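Local structure of lipolytic enzyme, G-D-S-L family (Bacteroides thetaiotaomicron, 7BR2) at residues P139-A144 against A186-L191; M216-L221 against V294-E299; N27-G32 against D211-M216. The protein is an SGNH (GDSL-family) serine esterase of a gut bacterium that metabolises the drug diltiazem, and may also have lysophospholipase activity. All coordinates share one frame; numbering follows the deposited sequence.

Interaction 1 of 3, residues P139-A144 against A186-L191; sequences PYDETA and AINQEL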
# COMPACT_ATOMS: atom_id res chain seq x y z
N PRO A 139 5.79 6.75 -11.39
CA PRO A 139 6.42 7.19 -12.64
C PRO A 139 7.30 6.13 -13.30
O PRO A 139 7.71 5.14 -12.68
CB PRO A 139 7.27 8.37 -12.18
CG PRO A 139 7.75 7.94 -10.81
CD PRO A 139 6.61 7.12 -10.22
N TYR A 140 7.58 6.35 -14.58
CA TYR A 140 8.68 5.67 -15.25
C TYR A 140 9.97 6.42 -14.94
O TYR A 140 10.10 7.61 -15.27
CB TYR A 140 8.44 5.61 -16.76
CG TYR A 140 9.56 4.94 -17.52
CD1 TYR A 140 9.67 3.55 -17.57
CD2 TYR A 140 10.53 5.69 -18.17
CE1 TYR A 140 10.71 2.94 -18.26
CE2 TYR A 140 11.57 5.08 -18.87
CZ TYR A 140 11.66 3.71 -18.90
OH TYR A 140 12.69 3.10 -19.59
N ASP A 141 10.92 5.75 -14.29
CA ASP A 141 12.13 6.42 -13.81
C ASP A 141 13.13 6.56 -14.95
O ASP A 141 13.87 5.62 -15.27
CB ASP A 141 12.75 5.65 -12.66
CG ASP A 141 13.86 6.43 -11.99
OD1 ASP A 141 14.24 7.51 -12.50
OD2 ASP A 141 14.37 5.93 -10.97
N GLU A 142 13.22 7.75 -15.53
CA GLU A 142 14.10 8.03 -16.66
C GLU A 142 15.53 8.38 -16.26
O GLU A 142 16.43 8.28 -17.09
CB GLU A 142 13.52 9.20 -17.46
CG GLU A 142 12.18 8.95 -18.10
CD GLU A 142 11.60 10.21 -18.74
OE1 GLU A 142 12.22 11.29 -18.63
OE2 GLU A 142 10.57 10.10 -19.44
N THR A 143 15.76 8.73 -14.99
CA THR A 143 17.04 9.29 -14.57
C THR A 143 17.94 8.30 -13.84
O THR A 143 19.15 8.52 -13.76
CB THR A 143 16.79 10.53 -13.69
OG1 THR A 143 16.10 10.17 -12.49
CG2 THR A 143 15.93 11.53 -14.44
N ALA A 144 17.39 7.20 -13.32
CA ALA A 144 18.19 6.22 -12.60
C ALA A 144 19.21 5.57 -13.53
O ALA A 144 18.96 5.41 -14.73
CB ALA A 144 17.28 5.17 -11.98
N ALA A 186 10.53 13.11 -7.40
CA ALA A 186 11.35 13.92 -6.51
C ALA A 186 12.22 13.06 -5.61
O ALA A 186 13.43 13.31 -5.46
CB ALA A 186 10.45 14.84 -5.67
N ILE A 187 11.63 12.01 -5.02
CA ILE A 187 12.41 11.11 -4.19
C ILE A 187 13.49 10.42 -5.02
O ILE A 187 14.60 10.17 -4.54
CB ILE A 187 11.50 10.08 -3.50
CG1 ILE A 187 10.55 10.76 -2.52
CG2 ILE A 187 12.33 9.01 -2.79
CD1 ILE A 187 9.25 10.01 -2.31
N ASN A 188 13.15 10.05 -6.25
CA ASN A 188 14.13 9.44 -7.14
C ASN A 188 15.32 10.37 -7.34
O ASN A 188 16.47 9.93 -7.26
CB ASN A 188 13.48 9.06 -8.47
CG ASN A 188 12.75 7.72 -8.41
OD1 ASN A 188 12.97 6.91 -7.51
ND2 ASN A 188 11.86 7.49 -9.37
N GLN A 189 15.06 11.65 -7.60
CA GLN A 189 16.15 12.61 -7.78
C GLN A 189 17.01 12.66 -6.53
O GLN A 189 18.25 12.55 -6.57
CB GLN A 189 15.59 14.02 -8.03
CG GLN A 189 14.55 14.22 -9.14
CD GLN A 189 15.06 13.96 -10.55
OE1 GLN A 189 15.72 12.96 -10.84
NE2 GLN A 189 14.74 14.89 -11.46
N GLU A 190 16.34 12.77 -5.38
CA GLU A 190 17.02 13.01 -4.12
C GLU A 190 17.91 11.83 -3.73
O GLU A 190 19.04 12.02 -3.27
CB GLU A 190 15.95 13.33 -3.07
CG GLU A 190 16.45 13.78 -1.72
CD GLU A 190 15.30 13.96 -0.74
OE1 GLU A 190 14.14 13.77 -1.18
OE2 GLU A 190 15.56 14.29 0.44
N LEU A 191 17.43 10.60 -3.91
CA LEU A 191 18.26 9.46 -3.57
C LEU A 191 19.21 9.06 -4.69
O LEU A 191 20.19 8.34 -4.43
CB LEU A 191 17.41 8.25 -3.16
CG LEU A 191 16.65 8.46 -1.84
CD1 LEU A 191 15.81 7.24 -1.49
CD2 LEU A 191 17.58 8.87 -0.67

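Interaction 2 of 3, residues M216-L221 against V294-E299; sequences MAYLFL and VPFMEE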
# COMPACT_ATOMS: atom_id res chain seq x y z
N MET A 216 4.56 4.37 -1.91
CA MET A 216 3.26 4.69 -2.48
C MET A 216 2.18 4.67 -1.41
O MET A 216 1.30 5.55 -1.38
CB MET A 216 2.92 3.71 -3.61
CG MET A 216 3.74 3.92 -4.85
SD MET A 216 3.62 2.57 -6.05
CE MET A 216 2.02 2.93 -6.79
N ALA A 217 2.22 3.66 -0.54
CA ALA A 217 1.27 3.61 0.57
C ALA A 217 1.44 4.82 1.46
O ALA A 217 0.45 5.44 1.86
CB ALA A 217 1.46 2.31 1.35
N TYR A 218 2.69 5.16 1.78
CA TYR A 218 2.99 6.33 2.59
C TYR A 218 2.37 7.58 1.99
O TYR A 218 1.69 8.35 2.68
CB TYR A 218 4.52 6.49 2.69
CG TYR A 218 4.96 7.89 3.02
CD1 TYR A 218 4.89 8.38 4.32
CD2 TYR A 218 5.40 8.75 2.01
CE1 TYR A 218 5.28 9.66 4.61
CE2 TYR A 218 5.78 10.04 2.30
CZ TYR A 218 5.72 10.49 3.60
OH TYR A 218 6.10 11.79 3.89
N LEU A 219 2.56 7.77 0.69
CA LEU A 219 2.05 8.97 0.04
C LEU A 219 0.52 9.00 0.02
O LEU A 219 -0.08 10.05 0.23
CB LEU A 219 2.60 9.06 -1.39
CG LEU A 219 4.10 9.38 -1.44
CD1 LEU A 219 4.66 9.15 -2.84
CD2 LEU A 219 4.33 10.82 -0.95
N PHE A 220 -0.12 7.84 -0.21
CA PHE A 220 -1.58 7.83 -0.21
C PHE A 220 -2.12 8.09 1.19
O PHE A 220 -3.12 8.80 1.36
CB PHE A 220 -2.10 6.50 -0.76
CG PHE A 220 -3.58 6.49 -1.02
CD1 PHE A 220 -4.09 6.82 -2.27
CD2 PHE A 220 -4.47 6.14 -0.01
CE1 PHE A 220 -5.46 6.82 -2.49
CE2 PHE A 220 -5.83 6.12 -0.24
CZ PHE A 220 -6.33 6.46 -1.48
N LEU A 221 -1.44 7.56 2.21
CA LEU A 221 -1.86 7.84 3.58
C LEU A 221 -1.65 9.31 3.93
O LEU A 221 -2.45 9.90 4.66
CB LEU A 221 -1.08 6.95 4.54
CG LEU A 221 -1.41 5.47 4.38
CD1 LEU A 221 -0.43 4.61 5.15
CD2 LEU A 221 -2.85 5.22 4.81
N VAL A 294 11.81 7.94 2.86
CA VAL A 294 10.87 9.00 3.25
C VAL A 294 10.85 9.05 4.76
O VAL A 294 11.26 8.10 5.44
CB VAL A 294 9.45 8.75 2.69
CG1 VAL A 294 9.43 8.83 1.16
CG2 VAL A 294 8.89 7.39 3.15
N PRO A 295 10.41 10.18 5.34
CA PRO A 295 10.34 10.25 6.81
C PRO A 295 9.17 9.43 7.35
O PRO A 295 8.26 9.99 7.98
CB PRO A 295 10.15 11.75 7.10
CG PRO A 295 10.00 12.42 5.78
CD PRO A 295 9.86 11.40 4.71
N PHE A 296 9.14 8.12 7.06
CA PHE A 296 7.96 7.33 7.41
C PHE A 296 7.85 7.15 8.92
O PHE A 296 6.76 7.25 9.49
CB PHE A 296 7.95 5.97 6.72
CG PHE A 296 6.73 5.16 7.06
CD1 PHE A 296 5.50 5.45 6.47
CD2 PHE A 296 6.78 4.16 8.01
CE1 PHE A 296 4.36 4.75 6.81
CE2 PHE A 296 5.63 3.43 8.34
CZ PHE A 296 4.42 3.74 7.74
N MET A 297 8.97 6.81 9.57
CA MET A 297 8.96 6.63 11.02
C MET A 297 8.52 7.90 11.74
O MET A 297 7.71 7.85 12.67
CB MET A 297 10.35 6.21 11.48
CG MET A 297 10.75 4.86 10.94
SD MET A 297 9.51 3.60 11.31
CE MET A 297 9.87 3.31 13.04
N GLU A 298 9.04 9.05 11.31
CA GLU A 298 8.73 10.31 11.99
C GLU A 298 7.28 10.75 11.74
O GLU A 298 6.62 11.26 12.65
CB GLU A 298 9.71 11.40 11.54
CG GLU A 298 11.17 11.08 11.81
CD GLU A 298 11.83 10.33 10.66
OE1 GLU A 298 11.16 9.47 10.04
OE2 GLU A 298 13.02 10.61 10.38
N GLU A 299 6.78 10.57 10.51
CA GLU A 299 5.46 11.11 10.20
C GLU A 299 4.32 10.15 10.51
O GLU A 299 3.21 10.61 10.82
CB GLU A 299 5.39 11.54 8.73
CG GLU A 299 6.28 12.73 8.42
CD GLU A 299 6.19 13.22 7.00
OE1 GLU A 299 5.21 12.88 6.30
OE2 GLU A 299 7.11 13.95 6.56

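Interaction 3 of 3, residues N27-G32 against D211-M216; sequences NSITDG and DGHMVM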
# COMPACT_ATOMS: atom_id res chain seq x y z
N ASN A 27 -3.03 -1.26 -13.23
CA ASN A 27 -2.36 -2.20 -14.12
C ASN A 27 -1.44 -3.14 -13.34
O ASN A 27 -1.78 -3.55 -12.22
CB ASN A 27 -1.57 -1.46 -15.22
CG ASN A 27 -0.59 -0.42 -14.67
OD1 ASN A 27 -0.14 -0.51 -13.52
ND2 ASN A 27 -0.24 0.55 -15.51
N SER A 28 -0.29 -3.51 -13.93
CA SER A 28 0.55 -4.50 -13.25
C SER A 28 1.12 -3.96 -11.96
O SER A 28 1.39 -4.73 -11.04
CB SER A 28 1.69 -4.98 -14.14
OG SER A 28 2.35 -3.90 -14.77
N ILE A 29 1.34 -2.65 -11.87
CA ILE A 29 1.85 -2.09 -10.62
C ILE A 29 0.86 -2.37 -9.49
O ILE A 29 1.26 -2.79 -8.39
CB ILE A 29 2.13 -0.59 -10.80
CG1 ILE A 29 3.25 -0.42 -11.84
CG2 ILE A 29 2.48 0.05 -9.46
CD1 ILE A 29 3.29 0.93 -12.52
N THR A 30 -0.43 -2.22 -9.77
CA THR A 30 -1.49 -2.58 -8.83
C THR A 30 -1.63 -4.10 -8.71
O THR A 30 -1.68 -4.65 -7.61
CB THR A 30 -2.80 -1.97 -9.30
OG1 THR A 30 -2.66 -0.54 -9.35
CG2 THR A 30 -3.96 -2.37 -8.38
N ASP A 31 -1.72 -4.78 -9.85
CA ASP A 31 -1.98 -6.22 -9.89
C ASP A 31 -0.96 -6.99 -9.05
O ASP A 31 -1.32 -7.71 -8.11
CB ASP A 31 -1.98 -6.68 -11.35
CG ASP A 31 -2.33 -8.16 -11.51
OD1 ASP A 31 -2.62 -8.85 -10.52
OD2 ASP A 31 -2.38 -8.60 -12.68
N GLY A 32 0.32 -6.83 -9.37
CA GLY A 32 1.35 -7.57 -8.69
C GLY A 32 1.98 -6.87 -7.51
O GLY A 32 2.89 -7.43 -6.89
N ASP A 211 9.78 -1.62 -1.40
CA ASP A 211 10.04 -0.28 -0.88
C ASP A 211 9.25 0.76 -1.65
O ASP A 211 8.67 1.68 -1.05
CB ASP A 211 11.54 0.02 -0.94
CG ASP A 211 12.12 -0.10 -2.35
OD1 ASP A 211 11.80 -1.08 -3.07
OD2 ASP A 211 12.86 0.82 -2.76
N GLY A 212 9.22 0.65 -2.98
CA GLY A 212 8.44 1.59 -3.76
C GLY A 212 6.96 1.54 -3.42
O GLY A 212 6.31 2.58 -3.30
N HIS A 213 6.43 0.32 -3.24
CA HIS A 213 5.02 0.19 -2.87
C HIS A 213 4.76 0.73 -1.47
O HIS A 213 3.69 1.29 -1.22
CB HIS A 213 4.59 -1.27 -3.01
CG HIS A 213 4.28 -1.65 -4.42
ND1 HIS A 213 3.08 -1.36 -5.03
CD2 HIS A 213 5.06 -2.21 -5.38
CE1 HIS A 213 3.11 -1.75 -6.29
NE2 HIS A 213 4.30 -2.28 -6.53
N MET A 214 5.73 0.61 -0.57
CA MET A 214 5.54 1.19 0.75
C MET A 214 5.60 2.71 0.69
O MET A 214 4.86 3.39 1.40
CB MET A 214 6.57 0.63 1.73
CG MET A 214 6.26 0.94 3.19
SD MET A 214 4.56 0.58 3.68
CE MET A 214 4.11 2.12 4.47
N VAL A 215 6.44 3.26 -0.19
CA VAL A 215 6.43 4.71 -0.40
C VAL A 215 5.10 5.15 -0.98
O VAL A 215 4.55 6.19 -0.60
CB VAL A 215 7.62 5.14 -1.29
CG1 VAL A 215 7.42 6.54 -1.80
CG2 VAL A 215 8.92 5.06 -0.49
N MET A 216 4.56 4.37 -1.91
CA MET A 216 3.26 4.69 -2.48
C MET A 216 2.18 4.67 -1.41
O MET A 216 1.30 5.55 -1.38
CB MET A 216 2.92 3.71 -3.61
CG MET A 216 3.74 3.92 -4.85
SD MET A 216 3.62 2.57 -6.05
CE MET A 216 2.02 2.93 -6.79

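Interaction 1 of 3, residues P139-A144 against A186-L191
Pro139 opens the contact by leaning its ring on helix 181-194, its CG lying 4.4 Å from ND2 of Asn188; a proline adds a compact apolar surface beside the helix. Its loop follows strand 131-136 of the central parallel sheet of the SGNH-hydrolase fold, and the contact joins it to the helix. The ring also rests on Met184 and Val185. With CG of Asp141 turned away from the backbone N (chi1 -170°), the carboxylate is directed at the helix and lies flat against the amide of Asn188, the two planes only 5° apart. OD2 is 3.4 Å from Asn188 ND2, yet the angle is too poor for a hydrogen bond, so this is a stack of two flat polar groups. Asp141 OD2 is hydrogen-bonded to Thr199 OG1, and Asn188 OD1 to the backbone N of Leu200. OD1 of Asp141 turns back on its own loop, taking the backbone N of Thr143 at 3.2 Å and that of Ala144 at 3.3 Å, both from one face; the bond to Thr143 makes an Asx turn, and the added bond to Ala144 an Asx motif. At the exposed margin, Thr143 OG1 lies 3.3 Å from Gln189 OE1; the hydroxyl is instead hydrogen-bonded to OE1 of Gln192. Asp141 thus ties its own loop together through OD1 while its carboxylate face lies on the helix, and its several donors would probably stabilise the anion.

Interaction 2 of 3, residues M216-L221 against V294-E299
A tyrosine of one helix inserted against a loop and the first turn of another makes this largely buried contact, which joins helix 210-223 of the hydrolase domain to residues 294-299, at the start of helix 296-300. Tyr218 supplies half of the buried surface, more than any other residue. Val294 covers one face of its ring: CG2 stands 4.0 Å from the ring centroid and 14° off the normal, a CH-pi contact for which a branched aliphatic residue is well suited, while its CB meets Tyr218 CE2 at 3.9 Å. Phe296 approaches differently, for its ring receives Tyr218 CD1 at the edge, in plane, 3.7 Å from its own CD1. Phe296 also makes an edge-to-face pair with Tyr272. With CG swung roughly opposite the backbone N (chi1 157°), the phenol extends across to the other segment. There its OH gives a hydrogen bond of 2.8 Å to Glu299 OE1, arriving 48° out of the carboxylate plane. The glutamate can reach this point because its chain is extended beyond CG. Pro295, at the N-cap and the centre of an inverse gamma turn, sets CD 3.9 Å from Tyr218 OH; proline has no backbone N-H to give, and its ring stiffens the turn leading into the helix. The contact is thus apolar along the ring and polar at its end, where the phenol gives the buried carboxylate a neutral donor and the bond limits how far the tyrosine can swing.

Interaction 3 of 3, residues N27-G32 against D211-M216
Ile29 and His213 meet where the short helix 28-32 of this SGNH hydrolase, which follows strand 21-26 and carries the GDSL-type motif, here Asn27-Ser28-Ile29, faces helix 210-223. Ile29 has the largest buried surface of the contact. Its CG2 methyl lies beside the imidazole, 3.7 Å from His213 CE1. The carbonyl of the same residue comes to the ring edge, near its plane, with Ile29 O 3.0 Å from His213 CE1; an aromatic C-H polarised by its two nitrogens suits such a place beside an oxygen. Phe38 of helix 35-46 also touches the histidine. The helix carrying Ile29 also bears Ser28, hydrogen-bonded to His207 in a geometry consistent with a Ser-His-Asp triad completed by Asp204; the contact therefore involves the residue next to the probable nucleophile, on the same short helix. Asn27 caps that helix through OD1, which accepts from Ile29 N at 3.1 Å. One turn beyond His213 on helix 210-223, Met216, a flexible thioether bent at chi3 (78°), brings its CE to 4.0 Å from Ile29 CG2.

In the fold
From the N terminus, residues 27-32 follow the first strand of the parallel sheet and wait until 211-216 for their partner, so interaction 3 closes a long loop of 178 residues. Interaction 1 nests within it, joining the loop after strand 131-136 to helix 181-194. Interaction 2 opens only once interaction 3 has closed: it uses the next part of helix 210-223, with Met216 common to both, and closes on residues 294-299, leading into helix 296-300, after an excursion rich in strands. Helix 210-223 thus faces the short helix of the GDSL-type motif and residues 294-299, while Ile187 of interaction 1 packs on Val215 and Val294, linking all three.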